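Local coordinates for ABC transporter substrate binding protein (Ribose) (Agrobacterium vitis, PDB 5DKV) that binds the sugar alpha-D-tagatopyranose and probably serves as the solute-binding component of an ABC transporter for carbohydrates, at residues T37-Y42 against N228-L233. Residues are numbered along the deposited sequence; the frame is centred on the assembly and turned at random.
Sequences TTDAFY and NLFSGL. With T6T (alpha-D-tagatopyranose), chain E.
Phe230 and Leu229 meet Asp39 and Ala40 across the sugar-filled cleft of a two-lobed periplasmic binding protein fold, in which the N-termini of helices 40-56 and 229-241 face the ligand. The rim of the Phe230 ring does the touching: CE2 lies 3.6 Å from Asp39 OD2, near the ring plane, and CZ comes close to Thr38 O. Beside it, Leu229 CD1 packs on Ala40 CB at 4.0 Å, while Leu229 CB lies 3.2 Å from sugar O1. No hydrogen bond joins the two segments directly; the sugar bridges them. Asp39, its CG turned away from the backbone N (chi1 178°), offers one carboxylate oxygen to each of two hydroxyls, OD1 accepting from sugar O1 (2.8 Å) and OD2 from O2 (2.7 Å). On the same side, Phe41 sets one ring face against O4; from the other lobe Asn228 ND2 donates almost straight to O6 (3.1 Å, 171°). Asp116, Thr174, Arg178, Asp254 and Gln274 also hydrogen-bond the sugar. Asp39 and Asn228 each occupy their helix's N-cap position. Phe41 N donates to Asp39 OD1 from the anti side, 31° out of the carboxylate plane, helping hold it. Asn228 OD1 is gripped from opposite faces of its amide plane, by Ser231 N (3.0 Å) and Ser231 OG (2.9 Å).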
loop_
_atom_site.group_PDB
_atom_site.type_symbol
_atom_site.label_atom_id
_atom_site.label_comp_id
_atom_site.label_asym_id
_atom_site.label_seq_id
_atom_site.Cartn_x
_atom_site.Cartn_y
_atom_site.Cartn_z
ATOM N N THR A 37 -0.761 -7.671 -9.594
ATOM C CA THR A 37 -0.955 -6.965 -10.864
ATOM C C THR A 37 -2.271 -6.203 -10.974
ATOM O O THR A 37 -2.294 -5.102 -11.522
ATOM C CB THR A 37 -0.870 -7.951 -12.039
ATOM O OG1 THR A 37 -1.717 -9.082 -11.785
ATOM C CG2 THR A 37 0.546 -8.415 -12.197
ATOM N N THR A 38 -3.358 -6.812 -10.489
ATOM C CA THR A 38 -4.714 -6.279 -10.603
ATOM C C THR A 38 -5.109 -5.516 -9.344
ATOM O O THR A 38 -6.031 -5.893 -8.587
ATOM C CB THR A 38 -5.712 -7.399 -10.824
ATOM O OG1 THR A 38 -5.568 -8.358 -9.768
ATOM C CG2 THR A 38 -5.469 -8.070 -12.181
ATOM N N ASP A 39 -4.357 -4.467 -9.097
ATOM C CA ASP A 39 -4.447 -3.711 -7.866
ATOM C C ASP A 39 -4.140 -2.287 -8.284
ATOM O O ASP A 39 -3.059 -1.997 -8.776
ATOM C CB ASP A 39 -3.447 -4.265 -6.826
ATOM C CG ASP A 39 -3.426 -3.495 -5.503
ATOM O OD1 ASP A 39 -3.826 -2.308 -5.449
ATOM O OD2 ASP A 39 -2.979 -4.097 -4.492
ATOM N N ALA A 40 -5.117 -1.407 -8.122
ATOM C CA ALA A 40 -5.002 -0.035 -8.596
ATOM C C ALA A 40 -3.804 0.693 -7.981
ATOM O O ALA A 40 -3.232 1.575 -8.612
ATOM C CB ALA A 40 -6.295 0.723 -8.300
ATOM N N PHE A 41 -3.402 0.292 -6.784
ATOM C CA PHE A 41 -2.226 0.886 -6.158
ATOM C C PHE A 41 -0.986 0.609 -7.001
ATOM O O PHE A 41 -0.214 1.520 -7.341
ATOM C CB PHE A 41 -2.024 0.342 -4.753
ATOM C CG PHE A 41 -0.749 0.799 -4.078
ATOM C CD1 PHE A 41 -0.665 2.034 -3.498
ATOM C CD2 PHE A 41 0.340 -0.050 -3.983
ATOM C CE1 PHE A 41 0.477 2.454 -2.855
ATOM C CE2 PHE A 41 1.510 0.357 -3.342
ATOM C CZ PHE A 41 1.590 1.618 -2.782
ATOM N N TYR A 42 -0.792 -0.651 -7.360
ATOM C CA TYR A 42 0.403 -1.009 -8.115
ATOM C C TYR A 42 0.298 -0.539 -9.566
ATOM O O TYR A 42 1.303 -0.247 -10.211
ATOM C CB TYR A 42 0.656 -2.511 -8.035
ATOM C CG TYR A 42 1.052 -2.946 -6.631
ATOM C CD1 TYR A 42 2.246 -2.482 -6.043
ATOM C CD2 TYR A 42 0.251 -3.776 -5.880
ATOM C CE1 TYR A 42 2.598 -2.845 -4.762
ATOM C CE2 TYR A 42 0.609 -4.135 -4.574
ATOM C CZ TYR A 42 1.778 -3.671 -4.032
ATOM O OH TYR A 42 2.077 -4.072 -2.751
ATOM N N ASN A 228 -6.409 -1.592 3.776
ATOM C CA ASN A 228 -5.903 -1.463 2.410
ATOM C C ASN A 228 -7.095 -1.440 1.464
ATOM O O ASN A 228 -8.250 -1.539 1.889
ATOM C CB ASN A 228 -4.903 -2.582 2.030
ATOM C CG ASN A 228 -5.575 -3.873 1.556
ATOM O OD1 ASN A 228 -6.664 -4.212 2.005
ATOM N ND2 ASN A 228 -4.879 -4.629 0.699
ATOM N N LEU A 229 -6.795 -1.254 0.185
ATOM C CA LEU A 229 -7.832 -1.108 -0.833
ATOM C C LEU A 229 -8.957 -2.127 -0.693
ATOM O O LEU A 229 -10.145 -1.762 -0.551
ATOM C CB LEU A 229 -7.201 -1.235 -2.211
ATOM C CG LEU A 229 -8.029 -0.765 -3.399
ATOM C CD1 LEU A 229 -7.115 -0.377 -4.565
ATOM C CD2 LEU A 229 -9.024 -1.808 -3.859
ATOM N N PHE A 230 -8.575 -3.397 -0.691
ATOM C CA PHE A 230 -9.556 -4.488 -0.731
ATOM C C PHE A 230 -10.329 -4.570 0.585
ATOM O O PHE A 230 -11.527 -4.815 0.589
ATOM C CB PHE A 230 -8.845 -5.797 -1.088
ATOM C CG PHE A 230 -8.213 -5.738 -2.437
ATOM C CD1 PHE A 230 -9.006 -5.792 -3.566
ATOM C CD2 PHE A 230 -6.854 -5.567 -2.593
ATOM C CE1 PHE A 230 -8.444 -5.696 -4.826
ATOM C CE2 PHE A 230 -6.302 -5.457 -3.862
ATOM C CZ PHE A 230 -7.094 -5.528 -4.961
ATOM N N SER A 231 -9.658 -4.300 1.698
ATOM C CA SER A 231 -10.287 -4.358 3.009
ATOM C C SER A 231 -11.342 -3.263 3.119
ATOM O O SER A 231 -12.448 -3.481 3.588
ATOM C CB SER A 231 -9.251 -4.165 4.105
ATOM O OG SER A 231 -8.303 -5.233 4.112
ATOM N N GLY A 232 -10.964 -2.061 2.699
ATOM C CA GLY A 232 -11.886 -0.946 2.729
ATOM C C GLY A 232 -13.072 -1.103 1.785
ATOM O O GLY A 232 -14.207 -0.771 2.139
ATOM N N LEU A 233 -12.809 -1.581 0.576
ATOM C CA LEU A 233 -13.859 -1.816 -0.407
ATOM C C LEU A 233 -14.844 -2.870 0.094
ATOM O O LEU A 233 -16.061 -2.654 0.081
ATOM C CB LEU A 233 -13.228 -2.242 -1.738
ATOM C CG LEU A 233 -14.168 -2.607 -2.876
ATOM C CD1 LEU A 233 -15.131 -1.455 -3.144
ATOM C CD2 LEU A 233 -13.344 -2.974 -4.123
HETATM O O3 T6T E . -2.479 -0.812 0.235
HETATM C C3 T6T E . -1.729 -1.149 -0.924
HETATM C C4 T6T E . -0.348 -1.449 -0.529
HETATM O O4 T6T E . 0.254 -0.246 0.076
HETATM C C5 T6T E . -0.311 -2.580 0.402
HETATM O O5 T6T E . 1.039 -2.968 0.710
HETATM C C6 T6T E . -0.940 -3.827 -0.195
HETATM O O6 T6T E . -2.298 -3.518 -0.629
HETATM C C2 T6T E . -2.328 -2.413 -1.570
HETATM O O2 T6T E . -1.572 -2.697 -2.723
HETATM C C1 T6T E . -3.766 -2.321 -1.897
HETATM O O1 T6T E . -4.036 -1.298 -2.802
#